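Local coordinates for protein dipicolinate synthase subunit B (Bacillus halodurans, PDB 3LQK) that probably serves as the flavoprotein-like subunit of dipicolinate synthase, the enzyme that makes the dipicolinic acid of bacterial spores, at residues Glu174-Pro177 / Glu178-Ala182. Residues are numbered along the deposited sequence; the frame is centred on the assembly and turned at random.
Sequences EALP and ETIEA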
loop_
_atom_site.group_PDB
_atom_site.type_symbol
_atom_site.label_atom_id
_atom_site.label_comp_id
_atom_site.label_asym_id
_atom_site.label_seq_id
_atom_site.Cartn_x
_atom_site.Cartn_y
_atom_site.Cartn_z
ATOM N N GLU A 174 5.539 -23.586 -20.354
ATOM C CA GLU A 174 5.956 -24.996 -20.225
ATOM C C GLU A 174 6.171 -25.472 -18.818
ATOM O O GLU A 174 6.100 -26.690 -18.584
ATOM C CB GLU A 174 7.306 -25.284 -20.919
ATOM C CG GLU A 174 7.255 -25.164 -22.360
ATOM C CD GLU A 174 8.650 -25.383 -23.060
ATOM O OE1 GLU A 174 9.729 -25.453 -22.381
ATOM O OE2 GLU A 174 8.640 -25.464 -24.317
ATOM N N ALA A 175 6.501 -24.567 -17.900
ATOM C CA ALA A 175 6.630 -24.898 -16.475
ATOM C C ALA A 175 5.309 -25.010 -15.718
ATOM O O ALA A 175 5.284 -25.216 -14.519
ATOM C CB ALA A 175 7.570 -23.898 -15.757
ATOM N N LEU A 176 4.197 -24.928 -16.394
ATOM C CA LEU A 176 2.905 -24.896 -15.657
ATOM C C LEU A 176 2.625 -26.156 -14.822
ATOM O O LEU A 176 2.386 -26.051 -13.601
ATOM C CB LEU A 176 1.789 -24.533 -16.626
ATOM C CG LEU A 176 0.318 -24.387 -16.244
ATOM C CD1 LEU A 176 -0.351 -23.330 -17.202
ATOM C CD2 LEU A 176 -0.386 -25.694 -16.382
ATOM N N PRO A 177 2.818 -27.371 -15.403
ATOM C CA PRO A 177 2.522 -28.542 -14.607
ATOM C C PRO A 177 3.366 -28.718 -13.402
ATOM O O PRO A 177 2.891 -29.104 -12.362
ATOM C CB PRO A 177 2.760 -29.707 -15.581
ATOM C CG PRO A 177 2.428 -29.106 -16.914
ATOM C CD PRO A 177 3.089 -27.721 -16.789
ATOM N N GLU A 178 4.634 -28.459 -13.544
ATOM C CA GLU A 178 5.542 -28.488 -12.416
ATOM C C GLU A 178 5.127 -27.490 -11.331
ATOM O O GLU A 178 5.212 -27.807 -10.147
ATOM C CB GLU A 178 6.960 -28.122 -12.894
ATOM C CG GLU A 178 7.631 -29.159 -13.777
ATOM C CD GLU A 178 7.281 -29.122 -15.326
ATOM O OE1 GLU A 178 6.390 -28.345 -15.774
ATOM O OE2 GLU A 178 7.913 -29.956 -16.089
ATOM N N THR A 179 4.699 -26.292 -11.728
ATOM C CA THR A 179 4.232 -25.283 -10.781
ATOM C C THR A 179 2.997 -25.773 -10.059
ATOM O O THR A 179 2.854 -25.609 -8.836
ATOM C CB THR A 179 3.998 -23.944 -11.469
ATOM O OG1 THR A 179 5.211 -23.576 -12.171
ATOM C CG2 THR A 179 3.597 -22.814 -10.495
ATOM N N ILE A 180 2.099 -26.429 -10.776
ATOM C CA ILE A 180 0.900 -27.001 -10.108
ATOM C C ILE A 180 1.344 -28.079 -9.108
ATOM O O ILE A 180 0.863 -28.106 -7.970
ATOM C CB ILE A 180 -0.177 -27.585 -11.115
ATOM C CG1 ILE A 180 -0.682 -26.467 -12.034
ATOM C CG2 ILE A 180 -1.377 -28.209 -10.340
ATOM C CD1 ILE A 180 -1.822 -26.787 -12.986
ATOM N N GLU A 181 2.248 -28.945 -9.531
ATOM C CA GLU A 181 2.673 -30.030 -8.649
ATOM C C GLU A 181 3.261 -29.508 -7.321
ATOM O O GLU A 181 2.980 -30.071 -6.235
ATOM C CB GLU A 181 3.697 -30.891 -9.327
ATOM C CG GLU A 181 4.011 -32.163 -8.602
ATOM C CD GLU A 181 5.425 -32.729 -8.915
ATOM O OE1 GLU A 181 5.918 -33.566 -8.100
ATOM O OE2 GLU A 181 6.054 -32.344 -9.955
ATOM N N ALA A 182 4.049 -28.446 -7.391
ATOM C CA ALA A 182 4.630 -27.895 -6.187
ATOM C C ALA A 182 3.551 -27.142 -5.383
ATOM O O ALA A 182 3.514 -27.227 -4.127
ATOM C CB ALA A 182 5.844 -27.014 -6.479
#
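A175 and T179 meet one turn apart in a local contact at the start of helix 176-184, the last helix of the chain. A175 sits at the N-cap position, and its O takes two donors from T179. The backbone N donates at 3.0 Å; OG1, 2.9 Å from the same oxygen, comes from above the carbonyl plane, 45° out of it. The hydroxyl gets there because chi1 (-54°) sets OG1 beside the backbone N, toward the helix start. A valine here would probably leave the A175 oxygen with the backbone N-H alone, its side-chain donor lost. L176 and I180 lie side by side, CD2 to CD1 3.8 Å, on the face turned to V91 of strand 89-95 and L31 of helix 25-33. On the more open side, E178 bends at chi2 (84°), bringing OE1 within 3.5 Å of P177 CD. R30 hydrogen-bonds to E174 O and forms a long, weak ion pair with E178 OE2. I180 N to L176 O and E181 N to P177 O, both 2.9 Å, carry the i to i+4 pattern onward from an alpha-helical first turn, with P177 just inside the N-cap, where its missing N-H costs no helix bond.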